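Local structure of myosin regulatory light chain, striated adductor muscle (Argopecten irradians, 1WDC) at residues Gln18-Ala23 against Met71-Phe76; Ser25-Asp28 against Phe34-Lys37; Asp39-Ser44 against Lys54-Met59. The protein is a calcium-binding light chain of molluscan muscle myosin that makes the Mg-ATPase activity of myosin depend on calcium. All blocks are in the same frame, centred on the assembly; numbering follows the deposited sequence.

Contact 1: residues Gln18-Ala23 against Met71-Phe76; sequences QEMKEA and MFLSIF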
loop_
_atom_site.group_PDB
_atom_site.type_symbol
_atom_site.label_atom_id
_atom_site.label_comp_id
_atom_site.label_asym_id
_atom_site.label_seq_id
_atom_site.Cartn_x
_atom_site.Cartn_y
_atom_site.Cartn_z
ATOM N N GLN B 18 -19.737 -5.112 30.370
ATOM C CA GLN B 18 -20.105 -4.614 31.688
ATOM C C GLN B 18 -20.329 -3.103 31.660
ATOM O O GLN B 18 -21.189 -2.595 32.389
ATOM C CB GLN B 18 -19.021 -4.988 32.711
ATOM C CG GLN B 18 -18.834 -3.996 33.871
ATOM C CD GLN B 18 -17.368 -3.621 34.101
ATOM O OE1 GLN B 18 -16.721 -4.131 35.029
ATOM N NE2 GLN B 18 -16.835 -2.735 33.248
ATOM N N GLU B 19 -19.583 -2.402 30.797
ATOM C CA GLU B 19 -19.715 -0.951 30.589
ATOM C C GLU B 19 -21.056 -0.545 29.992
ATOM O O GLU B 19 -21.498 0.583 30.208
ATOM C CB GLU B 19 -18.660 -0.459 29.626
ATOM C CG GLU B 19 -17.377 -0.019 30.239
ATOM C CD GLU B 19 -16.269 0.054 29.197
ATOM O OE1 GLU B 19 -16.557 0.343 28.004
ATOM O OE2 GLU B 19 -15.112 -0.245 29.564
ATOM N N MET B 20 -21.573 -1.384 29.085
ATOM C CA MET B 20 -22.844 -1.158 28.370
ATOM C C MET B 20 -24.099 -1.317 29.237
ATOM O O MET B 20 -25.144 -0.732 28.954
ATOM C CB MET B 20 -22.945 -2.102 27.178
ATOM C CG MET B 20 -21.729 -2.089 26.302
ATOM S SD MET B 20 -22.173 -2.006 24.591
ATOM C CE MET B 20 -20.804 -1.041 23.949
ATOM N N LYS B 21 -24.016 -2.255 30.169
ATOM C CA LYS B 21 -24.964 -2.402 31.250
ATOM C C LYS B 21 -25.187 -1.086 31.991
ATOM O O LYS B 21 -26.304 -0.762 32.345
ATOM C CB LYS B 21 -24.427 -3.461 32.215
ATOM C CG LYS B 21 -25.355 -4.625 32.453
ATOM C CD LYS B 21 -26.432 -4.242 33.461
ATOM C CE LYS B 21 -27.779 -4.859 33.083
ATOM N NZ LYS B 21 -28.313 -4.282 31.812
ATOM N N GLU B 22 -24.110 -0.367 32.288
ATOM C CA GLU B 22 -24.196 0.879 33.047
ATOM C C GLU B 22 -24.670 2.015 32.159
ATOM O O GLU B 22 -25.308 2.942 32.633
ATOM C CB GLU B 22 -22.833 1.254 33.650
ATOM C CG GLU B 22 -22.820 1.399 35.188
ATOM C CD GLU B 22 -23.424 2.727 35.718
ATOM O OE1 GLU B 22 -24.676 2.891 35.659
ATOM O OE2 GLU B 22 -22.658 3.567 36.278
ATOM N N ALA B 23 -24.222 2.008 30.907
ATOM C CA ALA B 23 -24.707 2.958 29.919
ATOM C C ALA B 23 -26.197 2.706 29.746
ATOM O O ALA B 23 -26.992 3.640 29.823
ATOM C CB ALA B 23 -23.984 2.765 28.586
ATOM N N MET B 71 -31.011 -7.185 23.692
ATOM C CA MET B 71 -31.165 -6.689 22.341
ATOM C C MET B 71 -30.227 -5.459 22.135
ATOM O O MET B 71 -29.720 -5.237 21.017
ATOM C CB MET B 71 -32.642 -6.353 22.136
ATOM C CG MET B 71 -32.948 -5.360 21.068
ATOM S SD MET B 71 -32.943 -6.150 19.515
ATOM C CE MET B 71 -33.097 -7.866 20.025
ATOM N N PHE B 72 -29.894 -4.778 23.242
ATOM C CA PHE B 72 -29.028 -3.581 23.251
ATOM C C PHE B 72 -27.583 -3.976 22.945
ATOM O O PHE B 72 -26.887 -3.325 22.181
ATOM C CB PHE B 72 -29.076 -2.904 24.636
ATOM C CG PHE B 72 -28.195 -1.658 24.763
ATOM C CD1 PHE B 72 -28.655 -0.407 24.340
ATOM C CD2 PHE B 72 -26.967 -1.713 25.407
ATOM C CE1 PHE B 72 -27.901 0.761 24.571
ATOM C CE2 PHE B 72 -26.214 -0.559 25.643
ATOM C CZ PHE B 72 -26.680 0.680 25.226
ATOM N N LEU B 73 -27.080 -4.835 23.805
ATOM C CA LEU B 73 -25.804 -5.474 23.622
ATOM C C LEU B 73 -25.623 -5.913 22.185
ATOM O O LEU B 73 -24.604 -5.611 21.560
ATOM C CB LEU B 73 -25.754 -6.676 24.541
ATOM C CG LEU B 73 -24.415 -7.141 25.085
ATOM C CD1 LEU B 73 -23.374 -6.012 25.163
ATOM C CD2 LEU B 73 -24.721 -7.732 26.441
ATOM N N SER B 74 -26.658 -6.558 21.653
ATOM C CA SER B 74 -26.602 -7.187 20.341
ATOM C C SER B 74 -26.499 -6.224 19.159
ATOM O O SER B 74 -25.833 -6.553 18.182
ATOM C CB SER B 74 -27.797 -8.118 20.143
ATOM O OG SER B 74 -28.275 -8.022 18.802
ATOM N N ILE B 75 -27.187 -5.080 19.203
ATOM C CA ILE B 75 -27.074 -4.096 18.112
ATOM C C ILE B 75 -25.682 -3.411 18.077
ATOM O O ILE B 75 -25.246 -2.912 17.028
ATOM C CB ILE B 75 -28.213 -2.982 18.164
ATOM C CG1 ILE B 75 -27.899 -1.921 19.226
ATOM C CG2 ILE B 75 -29.587 -3.618 18.438
ATOM C CD1 ILE B 75 -28.744 -0.672 19.114
ATOM N N PHE B 76 -25.057 -3.304 19.251
ATOM C CA PHE B 76 -23.705 -2.784 19.389
ATOM C C PHE B 76 -22.703 -3.826 18.893
ATOM O O PHE B 76 -21.947 -3.558 17.968
ATOM C CB PHE B 76 -23.418 -2.402 20.854
ATOM C CG PHE B 76 -23.731 -0.950 21.182
ATOM C CD1 PHE B 76 -25.034 -0.547 21.507
ATOM C CD2 PHE B 76 -22.747 0.028 21.124
ATOM C CE1 PHE B 76 -25.343 0.815 21.767
ATOM C CE2 PHE B 76 -23.060 1.378 21.387
ATOM C CZ PHE B 76 -24.351 1.766 21.707
#

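Contact 2: residues Ser25-Asp28 against Phe34-Lys37; sequences SMID and FVSK. With MG (magnesium ion), chain D.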
loop_
_atom_site.group_PDB
_atom_site.type_symbol
_atom_site.label_atom_id
_atom_site.label_comp_id
_atom_site.label_asym_id
_atom_site.label_seq_id
_atom_site.Cartn_x
_atom_site.Cartn_y
_atom_site.Cartn_z
ATOM N N SER B 25 -28.480 1.448 31.801
ATOM C CA SER B 25 -29.343 1.806 32.928
ATOM C C SER B 25 -29.397 3.319 33.243
ATOM O O SER B 25 -30.135 3.769 34.130
ATOM C CB SER B 25 -28.924 1.001 34.166
ATOM O OG SER B 25 -27.547 1.168 34.437
ATOM N N MET B 26 -28.678 4.106 32.452
ATOM C CA MET B 26 -28.783 5.563 32.478
ATOM C C MET B 26 -29.632 6.031 31.306
ATOM O O MET B 26 -30.260 7.094 31.370
ATOM C CB MET B 26 -27.400 6.178 32.347
ATOM C CG MET B 26 -26.828 6.693 33.625
ATOM S SD MET B 26 -25.511 7.802 33.194
ATOM C CE MET B 26 -26.440 9.297 32.668
ATOM N N ILE B 27 -29.479 5.332 30.179
ATOM C CA ILE B 27 -30.342 5.534 29.022
ATOM C C ILE B 27 -31.760 5.080 29.371
ATOM O O ILE B 27 -32.725 5.686 28.923
ATOM C CB ILE B 27 -29.855 4.733 27.800
ATOM C CG1 ILE B 27 -28.409 5.114 27.474
ATOM C CG2 ILE B 27 -30.758 4.992 26.596
ATOM C CD1 ILE B 27 -27.820 4.321 26.286
ATOM N N ASP B 28 -31.879 4.035 30.186
ATOM C CA ASP B 28 -33.183 3.507 30.554
ATOM C C ASP B 28 -33.838 4.354 31.645
ATOM O O ASP B 28 -34.147 3.880 32.743
ATOM C CB ASP B 28 -33.060 2.058 31.005
ATOM C CG ASP B 28 -34.358 1.506 31.507
ATOM O OD1 ASP B 28 -35.413 1.952 31.021
ATOM O OD2 ASP B 28 -34.321 0.758 32.494
ATOM N N PHE B 34 -36.504 -1.653 29.359
ATOM C CA PHE B 34 -36.434 -1.470 27.917
ATOM C C PHE B 34 -36.154 -0.015 27.693
ATOM O O PHE B 34 -36.203 0.790 28.621
ATOM C CB PHE B 34 -37.745 -1.832 27.218
ATOM C CG PHE B 34 -38.370 -3.084 27.736
ATOM C CD1 PHE B 34 -37.778 -4.322 27.467
ATOM C CD2 PHE B 34 -39.364 -3.013 28.722
ATOM C CE1 PHE B 34 -38.139 -5.467 28.193
ATOM C CE2 PHE B 34 -39.725 -4.144 29.446
ATOM C CZ PHE B 34 -39.103 -5.376 29.184
ATOM N N VAL B 35 -35.646 0.286 26.515
ATOM C CA VAL B 35 -35.350 1.660 26.181
ATOM C C VAL B 35 -36.429 2.048 25.149
ATOM O O VAL B 35 -36.723 1.265 24.237
ATOM C CB VAL B 35 -33.844 1.786 25.652
ATOM C CG1 VAL B 35 -33.587 3.144 25.043
ATOM C CG2 VAL B 35 -32.872 1.573 26.801
ATOM N N SER B 36 -37.192 3.106 25.458
ATOM C CA SER B 36 -38.243 3.635 24.548
ATOM C C SER B 36 -37.797 4.914 23.821
ATOM O O SER B 36 -36.767 5.499 24.165
ATOM C CB SER B 36 -39.507 3.920 25.346
ATOM O OG SER B 36 -39.180 4.547 26.579
ATOM N N LYS B 37 -38.619 5.417 22.909
ATOM C CA LYS B 37 -38.275 6.674 22.260
ATOM C C LYS B 37 -38.254 7.786 23.294
ATOM O O LYS B 37 -37.447 8.701 23.209
ATOM C CB LYS B 37 -39.252 7.032 21.125
ATOM C CG LYS B 37 -38.827 8.279 20.321
ATOM C CD LYS B 37 -39.505 8.398 18.971
ATOM C CE LYS B 37 -40.957 8.772 19.117
ATOM N NZ LYS B 37 -41.701 8.726 17.802
HETATM MG MG MG D . -37.475 2.355 29.809
HETATM O O HOH W 1 -39.320 2.742 28.300
#

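Contact 3: residues Asp39-Ser44 against Lys54-Met59; sequences DIKAIS and KELTAM. With MG (magnesium ion), chain D.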
loop_
_atom_site.group_PDB
_atom_site.type_symbol
_atom_site.label_atom_id
_atom_site.label_comp_id
_atom_site.label_asym_id
_atom_site.label_seq_id
_atom_site.Cartn_x
_atom_site.Cartn_y
_atom_site.Cartn_z
ATOM N N ASP B 39 -37.362 7.544 26.543
ATOM C CA ASP B 39 -36.146 7.459 27.375
ATOM C C ASP B 39 -34.934 8.112 26.701
ATOM O O ASP B 39 -34.192 8.877 27.317
ATOM C CB ASP B 39 -35.773 6.009 27.610
ATOM C CG ASP B 39 -36.563 5.359 28.706
ATOM O OD1 ASP B 39 -36.962 6.000 29.708
ATOM O OD2 ASP B 39 -36.697 4.147 28.575
ATOM N N ILE B 40 -34.629 7.605 25.511
ATOM C CA ILE B 40 -33.656 8.220 24.617
ATOM C C ILE B 40 -33.797 9.750 24.538
ATOM O O ILE B 40 -32.797 10.447 24.611
ATOM C CB ILE B 40 -33.786 7.601 23.214
ATOM C CG1 ILE B 40 -33.420 6.133 23.257
ATOM C CG2 ILE B 40 -32.874 8.294 22.218
ATOM C CD1 ILE B 40 -33.625 5.512 21.933
ATOM N N LYS B 41 -35.022 10.267 24.360
ATOM C CA LYS B 41 -35.298 11.717 24.350
ATOM C C LYS B 41 -35.035 12.372 25.696
ATOM O O LYS B 41 -34.373 13.403 25.751
ATOM C CB LYS B 41 -36.739 12.004 23.954
ATOM C CG LYS B 41 -37.144 13.487 23.942
ATOM C CD LYS B 41 -38.384 13.701 23.042
ATOM C CE LYS B 41 -38.998 15.098 23.166
ATOM N NZ LYS B 41 -39.151 15.505 24.602
ATOM N N ALA B 42 -35.484 11.755 26.781
ATOM C CA ALA B 42 -35.254 12.336 28.082
ATOM C C ALA B 42 -33.735 12.444 28.381
ATOM O O ALA B 42 -33.243 13.519 28.751
ATOM C CB ALA B 42 -35.951 11.525 29.129
ATOM N N ILE B 43 -32.995 11.342 28.174
ATOM C CA ILE B 43 -31.537 11.309 28.372
ATOM C C ILE B 43 -30.761 12.185 27.375
ATOM O O ILE B 43 -29.865 12.897 27.793
ATOM C CB ILE B 43 -30.984 9.839 28.350
ATOM C CG1 ILE B 43 -29.579 9.768 28.976
ATOM C CG2 ILE B 43 -30.920 9.300 26.925
ATOM C CD1 ILE B 43 -29.340 10.667 30.188
ATOM N N SER B 44 -31.202 12.260 26.113
ATOM C CA SER B 44 -30.564 13.133 25.117
ATOM C C SER B 44 -30.691 14.576 25.517
ATOM O O SER B 44 -29.707 15.307 25.535
ATOM C CB SER B 44 -31.194 12.986 23.731
ATOM O OG SER B 44 -30.755 11.815 23.067
ATOM N N LYS B 54 -37.518 12.316 14.143
ATOM C CA LYS B 54 -37.376 11.446 12.986
ATOM C C LYS B 54 -36.206 10.490 13.214
ATOM O O LYS B 54 -36.345 9.286 12.969
ATOM C CB LYS B 54 -37.155 12.273 11.719
ATOM C CG LYS B 54 -38.384 13.097 11.292
ATOM C CD LYS B 54 -38.172 13.839 9.950
ATOM C CE LYS B 54 -38.771 13.081 8.745
ATOM N NZ LYS B 54 -38.669 13.815 7.424
ATOM N N GLU B 55 -35.124 11.021 13.816
ATOM C CA GLU B 55 -33.880 10.290 14.103
ATOM C C GLU B 55 -34.011 9.347 15.276
ATOM O O GLU B 55 -33.338 8.333 15.312
ATOM C CB GLU B 55 -32.741 11.242 14.414
ATOM C CG GLU B 55 -32.499 12.312 13.371
ATOM C CD GLU B 55 -31.748 11.810 12.143
ATOM O OE1 GLU B 55 -30.795 11.009 12.308
ATOM O OE2 GLU B 55 -32.090 12.248 11.013
ATOM N N LEU B 56 -34.799 9.736 16.276
ATOM C CA LEU B 56 -35.125 8.863 17.409
ATOM C C LEU B 56 -35.942 7.663 16.933
ATOM O O LEU B 56 -35.816 6.546 17.444
ATOM C CB LEU B 56 -35.956 9.621 18.457
ATOM C CG LEU B 56 -35.487 10.945 19.085
ATOM C CD1 LEU B 56 -36.616 11.530 19.917
ATOM C CD2 LEU B 56 -34.245 10.731 19.944
ATOM N N THR B 57 -36.913 7.952 16.079
ATOM C CA THR B 57 -37.790 6.927 15.534
ATOM C C THR B 57 -36.903 5.885 14.942
ATOM O O THR B 57 -36.910 4.748 15.376
ATOM C CB THR B 57 -38.692 7.482 14.410
ATOM O OG1 THR B 57 -39.756 8.248 14.991
ATOM C CG2 THR B 57 -39.265 6.339 13.563
ATOM N N ALA B 58 -35.988 6.348 14.112
ATOM C CA ALA B 58 -35.197 5.465 13.297
ATOM C C ALA B 58 -34.157 4.599 14.058
ATOM O O ALA B 58 -33.970 3.431 13.714
ATOM C CB ALA B 58 -34.552 6.267 12.182
ATOM N N MET B 59 -33.532 5.110 15.119
ATOM C CA MET B 59 -32.551 4.292 15.829
ATOM C C MET B 59 -33.227 3.200 16.648
ATOM O O MET B 59 -32.615 2.177 16.957
ATOM C CB MET B 59 -31.615 5.158 16.700
ATOM C CG MET B 59 -32.260 5.977 17.794
ATOM S SD MET B 59 -31.231 7.331 18.460
ATOM C CE MET B 59 -30.666 6.565 19.906
HETATM MG MG MG D . -37.475 2.355 29.809
HETATM O O HOH W 1 -39.320 2.742 28.300
#

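Contact 1: residues Gln18-Ala23 against Met71-Phe76
In the paired EF-hand lobe of this light chain, the first helix, 14-27, packs against the last, 69-79, chiefly through the side chain of Met20, which faces Phe72, Leu73 and Phe76. The axes of the two short segments come within 10.5 Å and their directions differ by 121°, so the helices run at a steep angle and meet over a small patch; Met20 and Leu73 are the closest pair of CA atoms. No hydrogen bond crosses between the segments, and the contact is apolar with a Met-aromatic component. Met20 covers three residues with successive parts of one chain. Its CB lies in the plane of the Phe72 ring, at the edge, 3.9 Å from CE2 of Phe72, while the carbonyl O of Met20 approaches the same CE2 obliquely at 3.5 Å. Farther out, Met20 SD lies 4.2 Å from CD1 of Leu73 and 4.4 Å from the centroid of the Phe76 ring, 31° off the ring normal. The methyl CE then reaches CD2 of Phe76 at 3.6 Å. Bends at chi2 and chi3 carry the chain from the edge of one ring to the other. Phe72 and Phe76, one turn apart, also touch: CE1 of Phe76 stands 3.6 Å above the Phe72 plane, offset toward the rim. Phe24 meets Phe72 edge-to-face, and Leu12 touches both Met20 and Leu73. Aromatic side chains of another protein chain pack on Phe76, which extends this apolar cluster into the interface with that chain. A methionine set among phenylalanines between the first and fourth helices is in keeping with the hydrophobic interior of a four-helix EF-hand lobe.

Contact 2: residues Ser25-Asp28 against Phe34-Lys37
Asp28 and Phe34 meet at the magnesium ion of the first EF-hand, where the end of helix 14-27 passes into the metal-binding loop. From Asp28 the side chain starts at CB, which lies 4.2 Å from CG2 of Val35 and 4.1 Å from the carbonyl O of Phe34. CG comes next, 3.5 Å from Phe34 O and held anti to the backbone N (chi1 175°), a torsion that turns the carboxylate to the ion. Its branches have different tasks. OD1 binds magnesium at 2.4 Å, and OD2 accepts a hydrogen bond from the backbone N of Gly33, so that both oxygens are gripped and the rotation of the group is restrained. The carbonyl O of Phe34 is the ligand from the other segment, 2.3 Å from the ion. Only 2.8 Å separates Asp28 OD1 from Phe34 O; both are oxygen ligands of the same magnesium, whose positive charge would offset their repulsion. Asp30, Asp32, Asp39 and a water complete the six ligand atoms. That water is also hydrogen-bonded to Ser36 OG at 2.5 Å, and Ser36 occupies the N-cap position of the next helix, so the hydration of the metal is tied to a helix start. Beside the ion the chemistry turns apolar: the CG2 branch of Ile27 meets CG1 of Val35 at 3.7 Å, the two side chains lying obliquely to one another. The backbone of Val35 is hydrogen-bonded to that of Leu67, consistent with the pairing of loops in an EF-hand pair. The site thus joins the C-terminal end of helix 14-27 to the start of helix 37-47, with Ile27 and Val35 buried, Val35 packed on Ile40 of helix 37-47, and Lys37 extending to Leu56 and Leu60 of helix 53-60.

Contact 3: residues Asp39-Ser44 against Lys54-Met59
Helices 37-47 and 53-60 approach to 10.8 Å between the axes of their short segments at an angle of 128°, with Ile40 and Leu56 the nearest pair by CA. In the EF-hand pair the first of these helices leaves the metal loop and the second follows it through a short linker, and the packing between them is apolar. Ile40 and Leu56 carry it in nearly equal measure. CG2 of Ile40, anti to the backbone N, touches CD2 of Leu56 at 3.6 Å, and the two side chains slide past each other in opposite directions. The same CG2 is 3.6 Å from the methyl CE of Met59, which also meets CD1 of Ile40; here the side chains reach toward each other, tip to tip. Met59 arrives there with CG between the backbone N and the carbonyl carbon (chi1 61°) and a bend at chi3 that turns CE to Ile40. CD1 of Leu56 lies across the base of the Lys41 chain at a slant, 4.1 Å from its CB, while Lys41 NZ leads away to a salt bridge with Glu45. An aromatic side chain of another protein chain also packs on Ile40. One residue earlier, Asp39 gives OD2 to magnesium at 2.3 Å, so the helix that presents Ile40 to its neighbour also supplies a metal ligand. The carbonyl O of Ile40 accepts two bonds from Ser44, reached by N and OG from opposite faces of its plane, with OG at 2.9 Å and 35° out of that plane.

All three contacts lie in one lobe and are largely buried: contact 1 has no exposed touching residue, while contacts 2 and 3 each have one, Phe34 and Lys41, at the margin. No direct hydrogen bond crosses any of them. Contacts 1 and 3 are apolar helix-helix packings, a methionine meeting aromatic rings in the first and an aliphatic branch in the third; in contact 2 magnesium makes the polar link. Contact 2 shares helix 14-27 with contact 1, Phe72 CE1 lying 4.0 Å from Ile27 CD1, and shares with contact 3 the magnesium, which Asp39 also binds, and its water. Centres of contacts 1 and 3 are about 16 Å apart; contact 2, about 11 and 10 Å from them, touches both.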